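PDB 6IDN: ICChI, a glycosylated chitinase from Ipomoea carnea, which hydrolyses chitin and also shows lysozyme activity, probably by cleaving beta-1,4-glycosidic bonds as a TIM-barrel enzyme of glycoside hydrolase family 18. Local coordinates for residues 64-67 / 68-72; 90-93 / 94-98; 255-258 / 259-262. One frame throughout, in Å; residues are numbered along the deposited sequence. Where two conformers were deposited one is given.

In the fold
From the N terminus, the three contacts follow one another along the chain without nesting or crossing, and each joins neighbouring residues within an unbroken run, so that none closes a long loop. Interaction 1 ends helix 60-69 and turns the chain toward strand 73-80 of the TIM barrel. Interaction 2 is the opening of helix 90-103, an outer helix packed beside helix 134-148, about 29 Å from interaction 1 between centres. Interaction 3 comes where strand 250-256, which pairs with strand 2-7 and so closes the barrel, gives way to a 3-10 turn before helix 264-268; it lies across the chain's centre from interaction 2.

Interaction 1. Residues 64-67 / 68-72; sequences ISYC and KSKGI
The phenol ring of Y66 is met obliquely by two residues from the end of its own helix: CD of K70 comes to 3.5 Å from CE2, and S69 lies near the CD1 side. R17, from helix 16-21, adds a cation-pi contact to the same ring, while D21 binds its hydroxyl. With an alanine here, the methylene arm of K70 would probably lose the ring it lies against, and R17 and D21 their aromatic and hydroxyl partners. The backbone beside it shows how a helix is stopped. K68 N and S69 N still make the regular bonds, to I64 O and S65 O, the first nearly straight at 166°; beyond S69 the pattern gives way to a Schellman motif. I72 N reaches back to C67 O at 3.2 Å and G71 N binds K68 O at 2.9 Å, with G71 at positive phi as the C-prime residue. S69 joins in through its side chain: a first torsion of 83° swings OG back over the helix end, where it donates to Y66 O over 2.7 Å. Alongside, the chain of K68 runs beside I64, CD lying 3.7 Å from CG2, before its amine meets E117 and S118 O. Carbonyls that no further helical turn would serve are thus satisfied: C67 O takes K70 N, at 3.0 Å, and I72 N from opposite faces of its plane. The C67-C20 disulfide and the salt bridges of K68 to E117 and K70 to D23 then tie this terminus to its surroundings, covalently and by charge.

Interaction 2. Residues 90-93 / 94-98; sequences RDDA and ASVAQ
A93 and A97 meet one turn apart in the first turns of the alpha helix 90-103, one of the outer helices of the TIM barrel, and their pairing illustrates how such a helix has a packed side and a solvent side. On the packed side, A97 N donates to A93 O over 3.0 Å, with an N-H...O angle of 160°, and the methyl group of A97 rests on L137 and Q140 of helix 134-148. Both alanines are buried, and the small A97 probably allows the close approach of helix 134-148. V96 is buried as well and lies against L87, in the loop that leads into the helix. Close by, OD2 of D92 accepts from the backbone N of S88, in that loop, and from that of H38, after strand 27-36, while the backbone N of D92 donates to OG of S89; the helix start is so tied to two separate loops. The solvent side is looser. D91 and S95 are exposed, as is R90, though its side chain reaches T136 of helix 134-148. A94 N donates to R90 O over 3.0 Å, and D91 O receives two donors from S95: the backbone N at 3.0 Å, and the hydroxyl OG at 3.2 Å, coming to the opposite face of the carbonyl plane. The side chain of S95 thus folds onto its own helix. Back on the buried side, CG2 of V96 takes the same place about its CA-CB bond as S95 OG does, and lies 3.3 Å from D92 O.

Interaction 3. Residues 255-258 / 259-262; sequences LWSK and YYDD
S257 and Y260 are joined by the first of two backbone hydrogen bonds that turn the chain after strand 250-256, the last of the TIM barrel. Y260 N donates to S257 O and D261 N to K258 O, both over 3.1 Å. Each spans three residues, as expected of a 3-10 turn, and each donor comes in steeply above the plane of its carbonyl. The polar contact of the S257 side chain is weaker. A first torsion of 71° tips OG over its own backbone, toward Y259 N, from which it accepts a weak bond, and brings it to 3.5 Å from CD2 of the Y260 ring. A water extends the network: it donates to K258 O at 2.9 Å and takes a bond from K258 NZ at 2.8 Å, with a weak link to D261 O. Bends at its second and fourth torsions curl the K258 chain back to this water, and the amine also donates to E13 O.

Among the rings, CD2 of Y259 stands 3.5 Å above the centre of the Y260 face, while CB of S257 covers the rim of one W256 face. The peptide between W256 and S257 is cis, as at the end of the last barrel strand in other family 18 chitinases. In relatives such as hevamine the tryptophan here lines the floor of the substrate cleft, and W256, edge-to-face with Y6, probably does likewise. In van der Waals contact, CD1 of L255 lies 3.9 Å from OD2 of D261, the side chains crossing at about a right angle. That oxygen hydrogen-bonds with the hydroxyls of Y25 and S265, which probably offset part of the cost of burying its charge; S257 N, by contrast, is buried without a partner, a likely cost of the turn.

Interaction 1. Residues 64-67 / 68-72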
loop_
_atom_site.group_PDB
_atom_site.type_symbol
_atom_site.label_atom_id
_atom_site.label_comp_id
_atom_site.label_asym_id
_atom_site.label_seq_id
_atom_site.Cartn_x
_atom_site.Cartn_y
_atom_site.Cartn_z
ATOM N N ILE A 64 -11.345 12.416 0.074
ATOM C CA ILE A 64 -11.030 11.399 1.076
ATOM C C ILE A 64 -12.246 11.159 1.963
ATOM O O ILE A 64 -12.653 10.016 2.205
ATOM C CB ILE A 64 -9.801 11.825 1.902
ATOM C CG1 ILE A 64 -8.548 11.914 1.019
ATOM C CG2 ILE A 64 -9.550 10.857 3.069
ATOM C CD1 ILE A 64 -7.410 12.719 1.652
ATOM N N SER A 65 -12.854 12.240 2.456
ATOM C CA SER A 65 -14.042 12.087 3.286
ATOM C C SER A 65 -15.137 11.336 2.540
ATOM O O SER A 65 -15.828 10.489 3.120
ATOM C CB SER A 65 -14.544 13.458 3.733
ATOM O OG SER A 65 -15.516 13.320 4.751
ATOM N N TYR A 66 -15.313 11.641 1.257
ATOM C CA TYR A 66 -16.342 10.968 0.471
ATOM C C TYR A 66 -16.020 9.485 0.313
ATOM O O TYR A 66 -16.897 8.630 0.485
ATOM C CB TYR A 66 -16.481 11.644 -0.889
ATOM C CG TYR A 66 -17.370 10.886 -1.843
ATOM C CD1 TYR A 66 -18.758 10.970 -1.750
ATOM C CD2 TYR A 66 -16.824 10.080 -2.834
ATOM C CE1 TYR A 66 -19.573 10.267 -2.627
ATOM C CE2 TYR A 66 -17.630 9.380 -3.717
ATOM C CZ TYR A 66 -19.004 9.479 -3.607
ATOM O OH TYR A 66 -19.808 8.772 -4.478
ATOM N N CYS A 67 -14.765 9.162 -0.006
ATOM C CA CYS A 67 -14.361 7.760 -0.085
ATOM C C CYS A 67 -14.645 7.039 1.223
ATOM O O CYS A 67 -15.193 5.934 1.231
ATOM C CB CYS A 67 -12.876 7.658 -0.426
ATOM S SG CYS A 67 -12.449 8.172 -2.072
ATOM N N LYS A 68 -14.277 7.657 2.346
ATOM C CA LYS A 68 -14.500 7.012 3.635
ATOM C C LYS A 68 -15.987 6.848 3.936
ATOM O O LYS A 68 -16.385 5.851 4.551
ATOM C CB LYS A 68 -13.784 7.800 4.737
ATOM C CG LYS A 68 -12.257 7.780 4.584
ATOM C CD LYS A 68 -11.588 8.830 5.460
ATOM C CE LYS A 68 -11.909 8.599 6.935
ATOM N NZ LYS A 68 -11.228 9.596 7.809
ATOM N N SER A 69 -16.825 7.790 3.489
ATOM C CA SER A 69 -18.264 7.656 3.689
ATOM C C SER A 69 -18.822 6.422 2.995
ATOM O O SER A 69 -19.883 5.929 3.388
ATOM C CB SER A 69 -18.992 8.911 3.198
ATOM O OG SER A 69 -19.212 8.876 1.798
ATOM N N LYS A 70 -18.123 5.890 1.994
ATOM C CA LYS A 70 -18.546 4.669 1.324
ATOM C C LYS A 70 -17.928 3.416 1.932
ATOM O O LYS A 70 -18.046 2.336 1.344
ATOM C CB LYS A 70 -18.208 4.744 -0.168
ATOM C CG LYS A 70 -18.891 5.902 -0.878
ATOM C CD LYS A 70 -18.216 6.232 -2.201
ATOM C CE LYS A 70 -18.354 5.112 -3.224
ATOM N NZ LYS A 70 -19.765 4.723 -3.502
ATOM N N GLY A 71 -17.276 3.533 3.086
ATOM C CA GLY A 71 -16.616 2.405 3.710
ATOM C C GLY A 71 -15.263 2.060 3.140
ATOM O O GLY A 71 -14.743 0.981 3.436
ATOM N N ILE A 72 -14.681 2.930 2.334
ATOM C CA ILE A 72 -13.370 2.689 1.743
ATOM C C ILE A 72 -12.306 3.252 2.676
ATOM O O ILE A 72 -12.415 4.390 3.144
ATOM C CB ILE A 72 -13.284 3.326 0.345
ATOM C CG1 ILE A 72 -14.344 2.708 -0.577
ATOM C CG2 ILE A 72 -11.876 3.191 -0.219
ATOM C CD1 ILE A 72 -14.589 3.480 -1.857
#

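Interaction 2. Residues 90-93 / 94-98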
loop_
_atom_site.group_PDB
_atom_site.type_symbol
_atom_site.label_atom_id
_atom_site.label_comp_id
_atom_site.label_asym_id
_atom_site.label_seq_id
_atom_site.Cartn_x
_atom_site.Cartn_y
_atom_site.Cartn_z
ATOM N N ARG A 90 16.453 5.019 15.923
ATOM C CA ARG A 90 15.154 4.804 16.570
ATOM C C ARG A 90 14.438 6.129 16.797
ATOM O O ARG A 90 13.216 6.226 16.616
ATOM C CB ARG A 90 15.320 4.082 17.916
ATOM C CG ARG A 90 15.828 2.646 17.894
ATOM C CD ARG A 90 15.812 2.042 19.312
ATOM N NE ARG A 90 14.447 2.040 19.820
ATOM C CZ ARG A 90 13.591 1.032 19.687
ATOM N NH1 ARG A 90 13.964 -0.100 19.096
ATOM N NH2 ARG A 90 12.349 1.165 20.145
ATOM N N ASP A 91 15.178 7.160 17.216
ATOM C CA ASP A 91 14.566 8.465 17.439
ATOM C C ASP A 91 14.058 9.066 16.135
ATOM O O ASP A 91 13.030 9.755 16.121
ATOM C CB ASP A 91 15.568 9.407 18.110
ATOM C CG ASP A 91 15.800 9.069 19.577
ATOM O OD1 ASP A 91 15.036 8.252 20.140
ATOM O OD2 ASP A 91 16.752 9.621 20.162
ATOM N N ASP A 92 14.768 8.825 15.029
ATOM C CA ASP A 92 14.308 9.308 13.731
ATOM C C ASP A 92 13.009 8.628 13.352
ATOM O O ASP A 92 12.090 9.265 12.815
ATOM C CB ASP A 92 15.372 9.041 12.665
ATOM C CG ASP A 92 15.061 9.726 11.332
ATOM O OD1 ASP A 92 14.641 10.909 11.341
ATOM O OD2 ASP A 92 15.236 9.075 10.280
ATOM N N ALA A 93 12.913 7.332 13.637
ATOM C CA ALA A 93 11.675 6.614 13.375
ATOM C C ALA A 93 10.528 7.208 14.178
ATOM O O ALA A 93 9.417 7.364 13.655
ATOM C CB ALA A 93 11.860 5.127 13.684
ATOM N N ALA A 94 10.771 7.564 15.449
ATOM C CA ALA A 94 9.689 8.156 16.237
ATOM C C ALA A 94 9.299 9.525 15.692
ATOM O O ALA A 94 8.112 9.881 15.686
ATOM C CB ALA A 94 10.071 8.248 17.722
ATOM N N SER A 95 10.277 10.297 15.202
ATOM C CA SER A 95 9.985 11.629 14.675
ATOM C C SER A 95 9.151 11.552 13.401
ATOM O O SER A 95 8.258 12.382 13.183
ATOM C CB SER A 95 11.290 12.388 14.401
ATOM O OG SER A 95 11.964 12.718 15.611
ATOM N N VAL A 96 9.432 10.566 12.544
ATOM C CA VAL A 96 8.658 10.397 11.315
ATOM C C VAL A 96 7.246 9.920 11.638
ATOM O O VAL A 96 6.274 10.334 10.992
ATOM C CB VAL A 96 9.396 9.428 10.371
ATOM C CG1 VAL A 96 8.537 9.054 9.178
ATOM C CG2 VAL A 96 10.686 10.070 9.894
ATOM N N ALA A 97 7.107 9.037 12.628
ATOM C CA ALA A 97 5.772 8.596 13.019
ATOM C C ALA A 97 4.936 9.777 13.466
ATOM O O ALA A 97 3.758 9.904 13.104
ATOM C CB ALA A 97 5.862 7.565 14.154
ATOM N N GLN A 98 5.534 10.666 14.255
ATOM C CA GLN A 98 4.803 11.840 14.731
ATOM C C GLN A 98 4.418 12.735 13.567
ATOM O O GLN A 98 3.300 13.255 13.514
ATOM C CB GLN A 98 5.666 12.596 15.738
ATOM C CG GLN A 98 4.914 13.631 16.491
ATOM C CD GLN A 98 3.940 13.015 17.455
ATOM O OE1 GLN A 98 4.321 12.299 18.380
ATOM N NE2 GLN A 98 2.655 13.252 17.217
#

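Interaction 3. Residues 255-258 / 259-262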
loop_
_atom_site.group_PDB
_atom_site.type_symbol
_atom_site.label_atom_id
_atom_site.label_comp_id
_atom_site.label_asym_id
_atom_site.label_seq_id
_atom_site.Cartn_x
_atom_site.Cartn_y
_atom_site.Cartn_z
ATOM N N LEU A 255 -3.801 -4.193 -6.388
ATOM C CA LEU A 255 -3.513 -3.914 -7.784
ATOM C C LEU A 255 -2.615 -2.694 -7.913
ATOM O O LEU A 255 -2.903 -1.633 -7.352
ATOM C CB LEU A 255 -4.803 -3.685 -8.576
ATOM C CG LEU A 255 -5.697 -4.912 -8.724
ATOM C CD1 LEU A 255 -6.998 -4.507 -9.430
ATOM C CD2 LEU A 255 -4.989 -5.983 -9.514
ATOM N N TRP A 256 -1.543 -2.850 -8.677
ATOM C CA TRP A 256 -0.747 -1.737 -9.178
ATOM C C TRP A 256 -1.121 -1.550 -10.646
ATOM O O TRP A 256 -0.807 -2.414 -11.466
ATOM C CB TRP A 256 0.738 -2.068 -9.035
ATOM C CG TRP A 256 1.607 -1.025 -9.623
ATOM C CD1 TRP A 256 2.255 -1.072 -10.831
ATOM C CD2 TRP A 256 1.913 0.249 -9.050
ATOM N NE1 TRP A 256 2.950 0.100 -11.038
ATOM C CE2 TRP A 256 2.758 0.925 -9.960
ATOM C CE3 TRP A 256 1.573 0.879 -7.847
ATOM C CZ2 TRP A 256 3.262 2.200 -9.705
ATOM C CZ3 TRP A 256 2.064 2.156 -7.606
ATOM C CH2 TRP A 256 2.904 2.795 -8.523
ATOM N N SER A 257 -1.799 -0.450 -11.015
ATOM C CA SER A 257 -2.266 0.680 -10.207
ATOM C C SER A 257 -3.558 1.185 -10.870
ATOM O O SER A 257 -3.985 0.634 -11.880
ATOM C CB SER A 257 -1.220 1.786 -10.163
ATOM O OG SER A 257 -1.136 2.420 -11.441
ATOM N N LYS A 258 -4.166 2.245 -10.333
ATOM C CA LYS A 258 -5.412 2.745 -10.914
ATOM C C LYS A 258 -5.236 3.101 -12.389
ATOM O O LYS A 258 -6.131 2.848 -13.208
ATOM C CB LYS A 258 -5.912 3.958 -10.124
ATOM C CG LYS A 258 -7.134 4.668 -10.738
ATOM C CD LYS A 258 -8.333 3.726 -10.877
ATOM C CE LYS A 258 -9.591 4.489 -11.330
ATOM N NZ LYS A 258 -9.456 5.062 -12.695
ATOM N N TYR A 259 -4.079 3.666 -12.746
ATOM C CA TYR A 259 -3.865 4.119 -14.118
ATOM C C TYR A 259 -3.988 2.979 -15.120
ATOM O O TYR A 259 -4.412 3.206 -16.259
ATOM C CB TYR A 259 -2.494 4.781 -14.254
ATOM C CG TYR A 259 -2.198 5.251 -15.663
ATOM C CD1 TYR A 259 -2.848 6.359 -16.189
ATOM C CD2 TYR A 259 -1.276 4.588 -16.464
ATOM C CE1 TYR A 259 -2.590 6.795 -17.477
ATOM C CE2 TYR A 259 -1.013 5.017 -17.758
ATOM C CZ TYR A 259 -1.669 6.120 -18.254
ATOM O OH TYR A 259 -1.410 6.554 -19.537
ATOM N N TYR A 260 -3.634 1.759 -14.716
ATOM C CA TYR A 260 -3.615 0.602 -15.604
ATOM C C TYR A 260 -4.844 -0.282 -15.466
ATOM O O TYR A 260 -4.953 -1.280 -16.187
ATOM C CB TYR A 260 -2.352 -0.234 -15.353
ATOM C CG TYR A 260 -1.085 0.547 -15.633
ATOM C CD1 TYR A 260 -0.682 0.802 -16.935
ATOM C CD2 TYR A 260 -0.319 1.061 -14.596
ATOM C CE1 TYR A 260 0.465 1.532 -17.195
ATOM C CE2 TYR A 260 0.834 1.802 -14.850
ATOM C CZ TYR A 260 1.220 2.024 -16.150
ATOM O OH TYR A 260 2.358 2.757 -16.421
ATOM N N ASP A 261 -5.768 0.062 -14.570
ATOM C CA ASP A 261 -6.936 -0.767 -14.277
ATOM C C ASP A 261 -8.139 -0.253 -15.066
ATOM O O ASP A 261 -9.048 0.382 -14.532
ATOM C CB ASP A 261 -7.205 -0.776 -12.769
ATOM C CG ASP A 261 -8.305 -1.746 -12.376
ATOM O OD1 ASP A 261 -8.607 -2.659 -13.176
ATOM O OD2 ASP A 261 -8.879 -1.580 -11.277
ATOM N N ASP A 262 -8.144 -0.549 -16.367
ATOM C CA ASP A 262 -9.290 -0.192 -17.197
ATOM C C ASP A 262 -10.470 -1.119 -16.918
ATOM O O ASP A 262 -11.609 -0.664 -16.760
ATOM C CB ASP A 262 -8.912 -0.236 -18.682
ATOM C CG ASP A 262 -7.698 0.626 -19.016
ATOM O OD1 ASP A 262 -7.293 1.471 -18.190
ATOM O OD2 ASP A 262 -7.142 0.452 -20.120
HETATM O O HOH W 1 -8.382 3.622 -14.894
#